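PDB 3AF6: transcription termination factor FttA from Pyrococcus horikoshii, which probably terminates transcription by cleaving nascent RNA at the polymerase exit channel, using a metallo-beta-lactamase-type nuclease that depends on two zinc ions. Local coordinates for residues G196-G201 and A641-D646; S348-L353 and A363-F368; M391-G396 and I614-G619. One frame throughout, in Å; residues are numbered along the deposited sequence.

Interaction 1 (G196-G201 and A641-D646); sequences GFREVG and APNNLD. With SO4 (sulfate ion), chain D.
F197 and N644 lock the two loops together. The backbone N of F197 donates to OD1 of N644 over 2.8 Å, tilted 24° from the carbonyl plane, while the other end of the same amide, ND2, donates to OE2 of E199, also at 2.8 Å. That second bond lies close to the plane of the amide but meets the carboxylate oxygen from above its own plane. E199 OE2 accepts G196 N as well, at 2.7 Å, and forms a salt bridge with R202, so one oxygen gathers three partners. The phenyl ring of F197 packs on V617. R198, partly exposed yet largely covered, runs as an extended chain past N643 and against L625; A641 O lies over one face of its guanidinium, where the N-H groups do not point at it. A water accepts from R198 N and donates to P642 O, both at 2.8 Å.

The solvent side is looser. There the exposed N643 opens a type II beta turn that ends at D646 and leads into strand 647-649, and N644 ND2 also reaches O2 of a sulfate ion at 2.7 Å, probably from the crystallisation liquor. The 641-646 loop thus crosses between the two sheets of the metallo-beta-lactamase sandwich, against the 196-201 loop and near the zinc site, where G196 is bonded to the backbone of H618.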
loop_
_atom_site.group_PDB
_atom_site.type_symbol
_atom_site.label_atom_id
_atom_site.label_comp_id
_atom_site.label_asym_id
_atom_site.label_seq_id
_atom_site.Cartn_x
_atom_site.Cartn_y
_atom_site.Cartn_z
ATOM N N GLY A 196 -16.997 5.292 -2.438
ATOM C CA GLY A 196 -15.971 6.281 -2.187
ATOM C C GLY A 196 -16.247 7.580 -2.918
ATOM O O GLY A 196 -15.405 8.477 -2.947
ATOM N N PHE A 197 -17.408 7.677 -3.551
ATOM C CA PHE A 197 -17.779 8.914 -4.228
ATOM C C PHE A 197 -18.717 9.589 -3.242
ATOM O O PHE A 197 -19.613 8.942 -2.704
ATOM C CB PHE A 197 -18.493 8.628 -5.555
ATOM C CG PHE A 197 -17.558 8.356 -6.709
ATOM C CD1 PHE A 197 -16.330 7.723 -6.503
ATOM C CD2 PHE A 197 -17.912 8.725 -8.006
ATOM C CE1 PHE A 197 -15.463 7.463 -7.576
ATOM C CE2 PHE A 197 -17.054 8.470 -9.094
ATOM C CZ PHE A 197 -15.824 7.835 -8.877
ATOM N N ARG A 198 -18.491 10.872 -2.978
ATOM C CA ARG A 198 -19.310 11.631 -2.031
ATOM C C ARG A 198 -19.357 10.997 -0.640
ATOM O O ARG A 198 -20.295 11.212 0.125
ATOM C CB ARG A 198 -20.736 11.817 -2.564
ATOM C CG ARG A 198 -20.906 13.033 -3.471
ATOM C CD ARG A 198 -22.374 13.264 -3.834
ATOM N NE ARG A 198 -22.533 14.221 -4.925
ATOM C CZ ARG A 198 -22.576 15.544 -4.773
ATOM N NH1 ARG A 198 -22.482 16.080 -3.557
ATOM N NH2 ARG A 198 -22.692 16.329 -5.841
ATOM N N GLU A 199 -18.328 10.223 -0.316
ATOM C CA GLU A 199 -18.250 9.568 0.978
ATOM C C GLU A 199 -16.795 9.169 1.228
ATOM O O GLU A 199 -15.989 9.136 0.306
ATOM C CB GLU A 199 -19.154 8.321 0.993
ATOM C CG GLU A 199 -18.462 7.014 0.573
ATOM C CD GLU A 199 -19.428 5.880 0.211
ATOM O OE1 GLU A 199 -20.435 5.665 0.917
ATOM O OE2 GLU A 199 -19.162 5.181 -0.787
ATOM N N VAL A 200 -16.458 8.903 2.483
ATOM C CA VAL A 200 -15.120 8.444 2.835
ATOM C C VAL A 200 -15.322 6.938 3.007
ATOM O O VAL A 200 -16.345 6.505 3.544
ATOM C CB VAL A 200 -14.654 9.045 4.184
ATOM C CG1 VAL A 200 -13.454 8.284 4.703
ATOM C CG2 VAL A 200 -14.300 10.518 4.016
ATOM N N GLY A 201 -14.394 6.121 2.536
ATOM C CA GLY A 201 -14.601 4.694 2.728
ATOM C C GLY A 201 -15.052 3.881 1.528
ATOM O O GLY A 201 -15.683 4.389 0.601
ATOM N N ALA A 641 -18.362 16.471 -8.542
ATOM C CA ALA A 641 -18.346 15.622 -7.356
ATOM C C ALA A 641 -19.467 14.587 -7.521
ATOM O O ALA A 641 -20.552 14.708 -6.949
ATOM C CB ALA A 641 -18.573 16.466 -6.114
ATOM N N PRO A 642 -19.202 13.542 -8.309
ATOM C CA PRO A 642 -20.148 12.466 -8.595
ATOM C C PRO A 642 -20.557 11.636 -7.387
ATOM O O PRO A 642 -19.848 11.597 -6.377
ATOM C CB PRO A 642 -19.399 11.640 -9.629
ATOM C CG PRO A 642 -18.008 11.720 -9.117
ATOM C CD PRO A 642 -17.858 13.185 -8.793
ATOM N N ASN A 643 -21.711 10.982 -7.510
ATOM C CA ASN A 643 -22.245 10.101 -6.473
ATOM C C ASN A 643 -21.884 8.679 -6.881
ATOM O O ASN A 643 -21.564 8.448 -8.043
ATOM C CB ASN A 643 -23.760 10.215 -6.422
ATOM C CG ASN A 643 -24.231 11.171 -5.372
ATOM O OD1 ASN A 643 -24.080 10.910 -4.175
ATOM N ND2 ASN A 643 -24.814 12.290 -5.802
ATOM N N ASN A 644 -21.910 7.726 -5.951
ATOM C CA ASN A 644 -21.617 6.351 -6.348
ATOM C C ASN A 644 -22.708 5.981 -7.356
ATOM O O ASN A 644 -23.833 6.465 -7.248
ATOM C CB ASN A 644 -21.681 5.372 -5.161
ATOM C CG ASN A 644 -20.611 5.639 -4.103
ATOM O OD1 ASN A 644 -19.467 5.964 -4.422
ATOM N ND2 ASN A 644 -20.978 5.478 -2.840
ATOM N N LEU A 645 -22.368 5.143 -8.333
ATOM C CA LEU A 645 -23.307 4.689 -9.358
ATOM C C LEU A 645 -23.525 5.719 -10.451
ATOM O O LEU A 645 -24.346 5.516 -11.357
ATOM C CB LEU A 645 -24.649 4.256 -8.743
ATOM C CG LEU A 645 -24.463 3.172 -7.671
ATOM C CD1 LEU A 645 -25.790 2.800 -7.044
ATOM C CD2 LEU A 645 -23.792 1.958 -8.290
ATOM N N ASP A 646 -22.802 6.832 -10.356
ATOM C CA ASP A 646 -22.830 7.844 -11.409
ATOM C C ASP A 646 -21.755 7.301 -12.352
ATOM O O ASP A 646 -20.784 6.680 -11.892
ATOM C CB ASP A 646 -22.341 9.195 -10.894
ATOM C CG ASP A 646 -23.457 10.173 -10.604
ATOM O OD1 ASP A 646 -23.188 11.133 -9.857
ATOM O OD2 ASP A 646 -24.583 10.015 -11.118
HETATM S S SO4 D . -24.285 4.733 -2.232
HETATM O O1 SO4 D . -25.488 3.925 -1.950
HETATM O O2 SO4 D . -23.101 3.874 -2.183
HETATM O O3 SO4 D . -24.403 5.337 -3.561
HETATM O O4 SO4 D . -24.156 5.799 -1.225
HETATM O O HOH W 1 -17.363 12.264 -5.171
#

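Interaction 2 (S348-L353 and A363-F368); sequences SAIVHL and AITGDF. With ZN (zinc ion), chain J.
V351 and I364 face each other as an antiparallel hydrogen-bonded pair in a beta hairpin. Two backbone bonds carry it: V351 N to I364 O and I364 N back to V351 O, each 2.7 Å long and both in the carbonyl plane of the acceptor. Weaker CA-H...O contacts share these acceptors, from A363 CA to V351 O at 3.3 Å and from I350 CA to I364 O at 3.4 Å. The CG2 methyl of I350, anti to the backbone N, lies against the same I364 carbonyl.

Apolar packing follows the register. V351 and I364 project from one face, V351 CB 4.4 Å from I364 CB; H352 and A363, a non-hydrogen-bonded pair, project from the other.

After I364 the second segment leaves the strand, turns at G366 with positive phi, and brings D367 to the metal. D367 OD1 binds the zinc ion at 2.5 Å with D260, H261 and H618, and D367 is also a ligand of the second zinc. A water donates to D367 O at 2.7 Å and only weakly to A349 O, linking the diverging ends.

The hairpin lies in the middle of its sheet: strand 335-341 flanks 349-355, and strand 388-392 runs beside 360-364. L353 and I364 reach strand 213-216 of the facing sheet, while H352 NE2 hydrogen-bonds to R385 O and its ring meets F383.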
loop_
_atom_site.group_PDB
_atom_site.type_symbol
_atom_site.label_atom_id
_atom_site.label_comp_id
_atom_site.label_asym_id
_atom_site.label_seq_id
_atom_site.Cartn_x
_atom_site.Cartn_y
_atom_site.Cartn_z
ATOM N N SER A 348 2.267 4.245 -0.722
ATOM C CA SER A 348 1.108 4.913 -1.325
ATOM C C SER A 348 1.378 5.438 -2.732
ATOM O O SER A 348 2.406 6.070 -2.991
ATOM C CB SER A 348 0.619 6.056 -0.437
ATOM O OG SER A 348 1.421 7.212 -0.580
ATOM N N ALA A 349 0.438 5.198 -3.641
ATOM C CA ALA A 349 0.619 5.623 -5.016
ATOM C C ALA A 349 -0.545 6.355 -5.653
ATOM O O ALA A 349 -1.704 6.123 -5.330
ATOM C CB ALA A 349 0.971 4.413 -5.884
ATOM N N ILE A 350 -0.210 7.263 -6.562
ATOM C CA ILE A 350 -1.212 7.960 -7.333
ATOM C C ILE A 350 -1.208 7.034 -8.540
ATOM O O ILE A 350 -0.136 6.659 -9.016
ATOM C CB ILE A 350 -0.738 9.360 -7.760
ATOM C CG1 ILE A 350 -0.689 10.277 -6.534
ATOM C CG2 ILE A 350 -1.660 9.914 -8.862
ATOM C CD1 ILE A 350 -0.114 11.660 -6.810
ATOM N N VAL A 351 -2.387 6.633 -9.009
ATOM C CA VAL A 351 -2.472 5.732 -10.153
ATOM C C VAL A 351 -2.695 6.508 -11.436
ATOM O O VAL A 351 -3.626 7.300 -11.530
ATOM C CB VAL A 351 -3.608 4.719 -9.969
ATOM C CG1 VAL A 351 -3.802 3.913 -11.239
ATOM C CG2 VAL A 351 -3.280 3.800 -8.809
ATOM N N HIS A 352 -1.837 6.282 -12.424
ATOM C CA HIS A 352 -1.949 6.980 -13.701
ATOM C C HIS A 352 -2.282 6.007 -14.819
ATOM O O HIS A 352 -1.579 5.018 -15.035
ATOM C CB HIS A 352 -0.643 7.724 -14.023
ATOM C CG HIS A 352 -0.682 8.496 -15.308
ATOM N ND1 HIS A 352 -0.514 7.902 -16.545
ATOM C CD2 HIS A 352 -0.915 9.808 -15.550
ATOM C CE1 HIS A 352 -0.649 8.814 -17.490
ATOM N NE2 HIS A 352 -0.893 9.979 -16.914
ATOM N N LEU A 353 -3.364 6.284 -15.530
ATOM C CA LEU A 353 -3.754 5.406 -16.614
ATOM C C LEU A 353 -3.660 6.102 -17.958
ATOM O O LEU A 353 -4.315 7.117 -18.214
ATOM C CB LEU A 353 -5.172 4.863 -16.398
ATOM C CG LEU A 353 -5.381 3.969 -15.175
ATOM C CD1 LEU A 353 -6.796 3.396 -15.201
ATOM C CD2 LEU A 353 -4.353 2.835 -15.173
ATOM N N ALA A 363 -5.584 10.282 -13.898
ATOM C CA ALA A 363 -4.701 10.180 -12.746
ATOM C C ALA A 363 -5.623 10.120 -11.536
ATOM O O ALA A 363 -6.407 11.049 -11.292
ATOM C CB ALA A 363 -3.781 11.389 -12.650
ATOM N N ILE A 364 -5.553 9.010 -10.809
ATOM C CA ILE A 364 -6.371 8.807 -9.631
ATOM C C ILE A 364 -5.438 8.953 -8.441
ATOM O O ILE A 364 -4.467 8.210 -8.257
ATOM C CB ILE A 364 -7.025 7.404 -9.652
ATOM C CG1 ILE A 364 -7.764 7.210 -10.975
ATOM C CG2 ILE A 364 -7.996 7.249 -8.488
ATOM C CD1 ILE A 364 -7.861 5.765 -11.409
ATOM N N THR A 365 -5.762 9.933 -7.628
ATOM C CA THR A 365 -4.982 10.294 -6.477
ATOM C C THR A 365 -4.937 9.385 -5.244
ATOM O O THR A 365 -3.902 9.300 -4.576
ATOM C CB THR A 365 -5.413 11.684 -6.070
ATOM O OG1 THR A 365 -4.283 12.547 -6.112
ATOM C CG2 THR A 365 -6.022 11.686 -4.718
ATOM N N GLY A 366 -6.031 8.693 -4.940
ATOM C CA GLY A 366 -6.034 7.880 -3.740
ATOM C C GLY A 366 -5.892 8.906 -2.624
ATOM O O GLY A 366 -6.378 10.032 -2.745
ATOM N N ASP A 367 -5.246 8.553 -1.525
ATOM C CA ASP A 367 -5.066 9.542 -0.478
ATOM C C ASP A 367 -3.670 10.093 -0.696
ATOM O O ASP A 367 -2.744 9.336 -1.016
ATOM C CB ASP A 367 -5.185 8.898 0.899
ATOM C CG ASP A 367 -6.621 8.630 1.294
ATOM O OD1 ASP A 367 -6.837 7.767 2.161
ATOM O OD2 ASP A 367 -7.536 9.283 0.752
ATOM N N PHE A 368 -3.518 11.406 -0.551
ATOM C CA PHE A 368 -2.215 12.019 -0.746
ATOM C C PHE A 368 -1.955 13.208 0.150
ATOM O O PHE A 368 -2.869 13.825 0.684
ATOM C CB PHE A 368 -2.013 12.434 -2.214
ATOM C CG PHE A 368 -2.769 13.678 -2.620
ATOM C CD1 PHE A 368 -4.131 13.618 -2.928
ATOM C CD2 PHE A 368 -2.102 14.905 -2.736
ATOM C CE1 PHE A 368 -4.816 14.747 -3.352
ATOM C CE2 PHE A 368 -2.782 16.051 -3.162
ATOM C CZ PHE A 368 -4.142 15.970 -3.473
HETATM ZN ZN ZN J . -8.883 6.309 2.450
HETATM O O HOH W 2 -2.719 6.887 -2.189
#

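Interaction 3 (M391-G396 and I614-G619); sequences MESTYG and IITVHG. With ZN (zinc ion), chain J.
M391 and T616 pair across neighbouring parallel strands, and backbone bonds on either side of T616 stitch them. M391 N donates to I615 O at 2.9 Å, and V617 N returns the bond to M391 O at the same length, nearly along the C=O axis. Farther along, S393 N still reaches H618 O at 3.0 Å, though from above the carbonyl plane.

Side-chain polar bonds take over at the loop end. S393 OG, beside its own backbone N, donates to V617 O over 2.7 Å. E392 OE1 accepts both N and OG1 of T394, and E392 OE2 takes H594 ND1 and F368 N, so this buried carboxylate ties several loops together.

Apolar contact comes from M391, which crosses I614 obliquely, M391 SD 3.8 Å from I614 CG2, with helix 597-606 packing on both residues.

H618 CG is anti to the backbone N (chi1 -169°), which carries the ring alongside T394, whose OG1 lies at the ring edge, and on to the metal, where H618 NE2 binds zinc at 2.5 Å. A histidine joining D260, H261 and D367 in this way is a hallmark of the dinuclear zinc site of the metallo-beta-lactamase fold.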
loop_
_atom_site.group_PDB
_atom_site.type_symbol
_atom_site.label_atom_id
_atom_site.label_comp_id
_atom_site.label_asym_id
_atom_site.label_seq_id
_atom_site.Cartn_x
_atom_site.Cartn_y
_atom_site.Cartn_z
ATOM N N MET A 391 -9.381 13.208 -7.648
ATOM C CA MET A 391 -8.655 13.478 -6.409
ATOM C C MET A 391 -9.489 13.339 -5.139
ATOM O O MET A 391 -10.707 13.492 -5.169
ATOM C CB MET A 391 -8.036 14.886 -6.466
ATOM C CG MET A 391 -9.046 16.035 -6.400
ATOM S SD MET A 391 -8.317 17.692 -6.628
ATOM C CE MET A 391 -7.087 17.732 -5.330
ATOM N N GLU A 392 -8.827 13.063 -4.016
ATOM C CA GLU A 392 -9.523 12.912 -2.746
ATOM C C GLU A 392 -9.981 14.270 -2.187
ATOM O O GLU A 392 -9.508 15.316 -2.619
ATOM C CB GLU A 392 -8.629 12.182 -1.740
ATOM C CG GLU A 392 -7.420 12.956 -1.271
ATOM C CD GLU A 392 -7.201 12.835 0.236
ATOM O OE1 GLU A 392 -8.077 13.295 0.995
ATOM O OE2 GLU A 392 -6.157 12.286 0.661
ATOM N N SER A 393 -10.909 14.248 -1.232
ATOM C CA SER A 393 -11.436 15.477 -0.649
ATOM C C SER A 393 -11.647 15.386 0.861
ATOM O O SER A 393 -12.474 16.113 1.410
ATOM C CB SER A 393 -12.784 15.828 -1.289
ATOM O OG SER A 393 -12.802 15.521 -2.674
ATOM N N THR A 394 -10.919 14.503 1.533
ATOM C CA THR A 394 -11.079 14.352 2.972
ATOM C C THR A 394 -11.138 15.703 3.688
ATOM O O THR A 394 -11.926 15.888 4.614
ATOM C CB THR A 394 -9.937 13.533 3.584
ATOM O OG1 THR A 394 -9.664 12.393 2.764
ATOM C CG2 THR A 394 -10.334 13.048 4.966
ATOM N N TYR A 395 -10.301 16.649 3.275
ATOM C CA TYR A 395 -10.310 17.968 3.897
ATOM C C TYR A 395 -10.661 19.012 2.836
ATOM O O TYR A 395 -10.129 20.127 2.828
ATOM C CB TYR A 395 -8.951 18.268 4.532
ATOM C CG TYR A 395 -8.688 17.480 5.800
ATOM C CD1 TYR A 395 -8.392 16.118 5.753
ATOM C CD2 TYR A 395 -8.781 18.088 7.059
ATOM C CE1 TYR A 395 -8.199 15.383 6.928
ATOM C CE2 TYR A 395 -8.596 17.364 8.230
ATOM C CZ TYR A 395 -8.306 16.014 8.161
ATOM O OH TYR A 395 -8.132 15.284 9.320
ATOM N N GLY A 396 -11.581 18.632 1.948
ATOM C CA GLY A 396 -12.007 19.505 0.872
ATOM C C GLY A 396 -12.789 20.737 1.289
ATOM O O GLY A 396 -13.010 21.636 0.470
ATOM N N ILE A 614 -11.538 17.857 -13.440
ATOM C CA ILE A 614 -11.172 17.279 -12.161
ATOM C C ILE A 614 -12.425 16.694 -11.497
ATOM O O ILE A 614 -13.492 17.299 -11.505
ATOM C CB ILE A 614 -10.518 18.339 -11.250
ATOM C CG1 ILE A 614 -9.169 18.754 -11.851
ATOM C CG2 ILE A 614 -10.347 17.793 -9.835
ATOM C CD1 ILE A 614 -8.465 19.903 -11.107
ATOM N N ILE A 615 -12.293 15.496 -10.953
ATOM C CA ILE A 615 -13.411 14.842 -10.293
ATOM C C ILE A 615 -13.027 14.636 -8.832
ATOM O O ILE A 615 -12.085 13.906 -8.521
ATOM C CB ILE A 615 -13.725 13.479 -10.969
ATOM C CG1 ILE A 615 -14.068 13.710 -12.447
ATOM C CG2 ILE A 615 -14.879 12.792 -10.269
ATOM C CD1 ILE A 615 -14.180 12.436 -13.260
ATOM N N THR A 616 -13.744 15.309 -7.940
ATOM C CA THR A 616 -13.470 15.202 -6.521
ATOM C C THR A 616 -14.259 14.064 -5.878
ATOM O O THR A 616 -15.470 13.926 -6.082
ATOM C CB THR A 616 -13.803 16.512 -5.811
ATOM O OG1 THR A 616 -15.179 16.826 -6.026
ATOM C CG2 THR A 616 -12.941 17.634 -6.354
ATOM N N VAL A 617 -13.555 13.261 -5.087
ATOM C CA VAL A 617 -14.148 12.121 -4.410
ATOM C C VAL A 617 -13.539 11.948 -3.028
ATOM O O VAL A 617 -12.788 12.802 -2.559
ATOM C CB VAL A 617 -13.894 10.817 -5.202
ATOM C CG1 VAL A 617 -14.488 10.927 -6.598
ATOM C CG2 VAL A 617 -12.393 10.535 -5.274
ATOM N N HIS A 618 -13.882 10.832 -2.385
ATOM C CA HIS A 618 -13.355 10.478 -1.066
ATOM C C HIS A 618 -13.404 11.634 -0.059
ATOM O O HIS A 618 -12.379 12.167 0.349
ATOM C CB HIS A 618 -11.916 9.981 -1.238
ATOM C CG HIS A 618 -11.339 9.332 -0.019
ATOM N ND1 HIS A 618 -11.064 10.027 1.139
ATOM C CD2 HIS A 618 -10.948 8.056 0.209
ATOM C CE1 HIS A 618 -10.527 9.211 2.027
ATOM N NE2 HIS A 618 -10.445 8.009 1.487
ATOM N N GLY A 619 -14.612 12.010 0.330
ATOM C CA GLY A 619 -14.794 13.081 1.288
ATOM C C GLY A 619 -16.263 13.152 1.649
ATOM O O GLY A 619 -17.094 12.629 0.926
HETATM ZN ZN ZN J . -8.883 6.309 2.450
#

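How the interactions relate
Interactions 2 and 3 occupy one seven-stranded sheet, where strands 360-364 and 388-392 are neighbours; their centres lie about 12 Å apart, and they touch at D367, F368, E392 and H618. Interaction 1 lies against interaction 3, their centres about 9 Å apart, and its centre is about 16 Å from that of interaction 2. G196 O probably accepts H618 N, and P642 and A641 pack on I615 and T616. Along the chain, 196-201 comes first and 641-646 last, with interaction 2 and then interaction 3 between them. The C-terminal part thereby returns after the beta-CASP region to complete the metallo-beta-lactamase domain, so one domain is built from both ends of this long span.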